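Local coordinates for protein tyrosinase (Aspergillus oryzae, PDB 6JU8) that probably oxidises L-tyrosine and L-dopa to L-dopaquinone with molecular oxygen at a dinuclear copper centre, at residues H71-T76 with V363-Y368. The protein carries 1 engineered substitution. Residues are numbered along the deposited sequence; the frame is centred on the assembly and turned at random.
With CU (copper (II) ion), chain C.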
ATOM      1  N   HIS A  71      -9.074 -14.647 -19.399  1.00  9.62           N
ATOM      2  CA  HIS A  71     -10.148 -13.665 -19.262  1.00  9.02           C
ATOM      3  C   HIS A  71     -10.017 -12.533 -20.279  1.00  9.07           C
ATOM      4  O   HIS A  71     -11.016 -12.082 -20.816  1.00 13.42           O
ATOM      5  CB  HIS A  71     -10.095 -13.113 -17.842  1.00  9.65           C
ATOM      6  CG  HIS A  71     -11.203 -12.205 -17.446  1.00  8.57           C
ATOM      7  ND1 HIS A  71     -10.991 -10.837 -17.370  1.00 10.14           N
ATOM      8  CD2 HIS A  71     -12.492 -12.415 -17.121  1.00 11.30           C
ATOM      9  CE1 HIS A  71     -12.140 -10.269 -16.986  1.00 12.16           C
ATOM     10  NE2 HIS A  71     -13.059 -11.193 -16.828  1.00 12.65           N
ATOM     11  N   GLY A  72      -8.805 -12.025 -20.521  1.00 10.18           N
ATOM     12  CA  GLY A  72      -8.580 -10.797 -21.257  1.00 10.31           C
ATOM     13  C   GLY A  72      -7.222 -10.748 -21.914  1.00  8.86           C
ATOM     14  O   GLY A  72      -6.830 -11.656 -22.647  1.00 10.35           O
ATOM     15  N   ALA A  73      -6.521  -9.640 -21.694  1.00  9.32           N
ATOM     16  CA  ALA A  73      -5.193  -9.448 -22.266  1.00  9.67           C
ATOM     17  C   ALA A  73      -4.252 -10.501 -21.702  1.00  9.35           C
ATOM     18  O   ALA A  73      -4.406 -10.881 -20.526  1.00  9.92           O
ATOM     19  CB  ALA A  73      -4.687  -8.040 -21.962  1.00  9.76           C
ATOM     20  N   PRO A  74      -3.246 -10.966 -22.431  1.00  9.51           N
ATOM     21  CA  PRO A  74      -2.814 -10.454 -23.735  1.00  9.82           C
ATOM     22  C   PRO A  74      -3.523 -11.017 -24.958  1.00 10.87           C
ATOM     23  O   PRO A  74      -3.057 -10.828 -26.095  1.00 13.31           O
ATOM     24  CB  PRO A  74      -1.322 -10.870 -23.774  1.00 11.93           C
ATOM     25  CG  PRO A  74      -1.298 -12.149 -22.975  1.00 12.05           C
ATOM     26  CD  PRO A  74      -2.273 -11.935 -21.849  1.00  9.82           C
ATOM     27  N   TRP A  75      -4.636 -11.703 -24.764  1.00 11.06           N
ATOM     28  CA  TRP A  75      -5.516 -12.134 -25.836  1.00 11.78           C
ATOM     29  C   TRP A  75      -4.906 -13.250 -26.677  1.00 12.69           C
ATOM     30  O   TRP A  75      -4.983 -13.212 -27.907  1.00 16.86           O
ATOM     31  CB  TRP A  75      -5.920 -10.932 -26.702  1.00 12.94           C
ATOM     32  CG  TRP A  75      -6.469  -9.778 -25.912  1.00 11.97           C
ATOM     33  CD1 TRP A  75      -7.565  -9.766 -25.084  1.00 12.81           C
ATOM     34  CD2 TRP A  75      -5.948  -8.450 -25.907  1.00 11.85           C
ATOM     35  NE1 TRP A  75      -7.748  -8.509 -24.553  1.00 12.62           N
ATOM     36  CE2 TRP A  75      -6.761  -7.679 -25.046  1.00 11.97           C
ATOM     37  CE3 TRP A  75      -4.862  -7.846 -26.549  1.00 12.55           C
ATOM     38  CZ2 TRP A  75      -6.537  -6.320 -24.794  1.00 12.62           C
ATOM     39  CZ3 TRP A  75      -4.637  -6.507 -26.298  1.00 14.19           C
ATOM     40  CH2 TRP A  75      -5.462  -5.758 -25.442  1.00 13.43           C
ATOM     41  N   THR A  76      -4.340 -14.259 -26.018  1.00 11.31           N
ATOM     42  CA  THR A  76      -3.698 -15.363 -26.707  1.00 12.28           C
ATOM     43  C   THR A  76      -4.531 -16.644 -26.619  1.00 11.68           C
ATOM     44  O   THR A  76      -5.530 -16.713 -25.930  1.00 11.93           O
ATOM     45  CB  THR A  76      -2.305 -15.691 -26.125  1.00 14.64           C
ATOM     46  OG1 THR A  76      -2.472 -16.277 -24.823  1.00 16.50           O
ATOM     47  CG2 THR A  76      -1.440 -14.454 -25.952  1.00 19.02           C
ATOM     48  N   VAL A 363     -11.346  -4.580 -17.611  1.00 10.15           N
ATOM     49  CA  VAL A 363     -11.613  -5.967 -18.038  1.00 10.22           C
ATOM     50  C   VAL A 363     -10.374  -6.642 -18.592  1.00 10.01           C
ATOM     51  O   VAL A 363     -10.112  -7.803 -18.231  1.00 10.36           O
ATOM     52  CB  VAL A 363     -12.756  -6.013 -19.068  1.00 13.37           C
ATOM     53  CG1 VAL A 363     -12.810  -7.343 -19.804  1.00 17.11           C
ATOM     54  CG2 VAL A 363     -14.086  -5.776 -18.347  1.00 20.67           C
ATOM     55  N   PRO A 364      -9.570  -6.026 -19.460  1.00  9.62           N
ATOM     56  CA  PRO A 364      -8.426  -6.750 -20.001  1.00 10.09           C
ATOM     57  C   PRO A 364      -7.434  -7.255 -18.967  1.00  8.99           C
ATOM     58  O   PRO A 364      -6.713  -8.201 -19.292  1.00  9.92           O
ATOM     59  CB  PRO A 364      -7.761  -5.735 -20.937  1.00 11.46           C
ATOM     60  CG  PRO A 364      -8.848  -4.765 -21.289  1.00 16.86           C
ATOM     61  CD  PRO A 364      -9.755  -4.710 -20.086  1.00 11.38           C
ATOM     62  N   VAL A 365      -7.346  -6.675 -17.765  1.00  8.99           N
ATOM     63  CA  VAL A 365      -6.311  -7.070 -16.823  1.00  8.23           C
ATOM     64  C   VAL A 365      -6.823  -7.405 -15.436  1.00  8.00           C
ATOM     65  O   VAL A 365      -6.004  -7.729 -14.563  1.00  9.24           O
ATOM     66  CB  VAL A 365      -5.178  -6.018 -16.729  1.00  9.74           C
ATOM     67  CG1 VAL A 365      -4.435  -5.908 -18.056  1.00 10.64           C
ATOM     68  CG2 VAL A 365      -5.726  -4.668 -16.283  1.00  9.69           C
ATOM     69  N   ALA A 366      -8.139  -7.366 -15.210  1.00  8.24           N
ATOM     70  CA  ALA A 366      -8.659  -7.565 -13.862  1.00  8.77           C
ATOM     71  C   ALA A 366      -8.299  -8.921 -13.284  1.00  8.27           C
ATOM     72  O   ALA A 366      -8.109  -9.032 -12.054  1.00  9.83           O
ATOM     73  CB  ALA A 366     -10.178  -7.397 -13.900  1.00  9.71           C
ATOM     74  N   ALA A 367      -8.238  -9.963 -14.115  1.00  8.34           N
ATOM     75  CA  ALA A 367      -8.010 -11.312 -13.584  1.00  8.87           C
ATOM     76  C   ALA A 367      -6.608 -11.487 -13.026  1.00  8.58           C
ATOM     77  O   ALA A 367      -6.369 -12.446 -12.283  1.00  9.60           O
ATOM     78  CB  ALA A 367      -8.326 -12.351 -14.664  1.00  9.57           C
ATOM     79  N   TYR A 368      -5.678 -10.558 -13.290  1.00  9.53           N
ATOM     80  CA  TYR A 368      -4.337 -10.679 -12.709  1.00  9.28           C
ATOM     81  C   TYR A 368      -4.374 -10.427 -11.215  1.00  9.02           C
ATOM     82  O   TYR A 368      -3.524 -10.931 -10.474  1.00  9.86           O
ATOM     83  CB  TYR A 368      -3.304  -9.773 -13.437  1.00 10.25           C
ATOM     84  CG  TYR A 368      -3.121 -10.324 -14.825  1.00  8.71           C
ATOM     85  CD1 TYR A 368      -2.363 -11.455 -15.054  1.00  9.53           C
ATOM     86  CD2 TYR A 368      -3.757  -9.744 -15.912  1.00  9.01           C
ATOM     87  CE1 TYR A 368      -2.222 -11.974 -16.341  1.00 11.05           C
ATOM     88  CE2 TYR A 368      -3.640 -10.275 -17.185  1.00 10.39           C
ATOM     89  CZ  TYR A 368      -2.870 -11.382 -17.412  1.00  9.74           C
ATOM     90  OH  TYR A 368      -2.746 -11.942 -18.657  1.00 10.16           O
TER
HETATM   91 CU    CU C 501     -15.135 -11.610 -16.603  0.51 14.86          CU
HETATM   92  O   HOH W   1      -8.342  -9.841 -17.191  1.00 10.28           O
HETATM   93  O   HOH W   2     -15.083 -10.379 -15.120  1.00 22.12           O
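Ala-73 CB packs on the ring of Pro-364, 4.0 Å from its CB, and the same CB carbon of Pro-364 meets Trp-75 CZ2. This small apolar centre joins two loops of the tyrosinase central domain, a dicopper fold: 71-76 follows helix 64-69, and 363-368 precedes helix 371-389. Closer to the metal, Ala-367 CB lies 3.7 Å from His-71 CB, while Tyr-110 of helix 103-129 touches both residues.

Polar contacts border this apolar patch. The backbone N of Ala-73 donates to Pro-364 O at 2.8 Å, lying in the carbonyl plane on a lone pair, although the N-H...O angle of 138° shows a bent bond. Ala-73 O in turn accepts from Tyr-368 OH at 2.7 Å; the oxygen lies in plane at the edge of the phenol ring, while the hydroxyl is tilted 18° from the carbonyl plane of Ala-73. The peptide between Ala-73 and Pro-74 is cis, and Pro-74 CD comes to 3.2 Å from the same hydroxyl oxygen.

At the copper end, with CG of His-71 anti to the backbone N (chi1 -173°), the imidazole reaches from the loop to the copper, which His-98 and His-107 also bind; the rotation about CB-CG sets ND1 towards 363-368 and leaves NE2 to the metal. ND1 makes only a weak bond to Val-363 O. A water is the nearer partner: it accepts from His-71 ND1 and from Ala-367 N, and donates to Val-363 O. This second shell probably helps fix the rotation of the imidazole, whose NE2 binds the copper at 2.1 Å, with a water oxygen also bound to the metal at 1.9 Å.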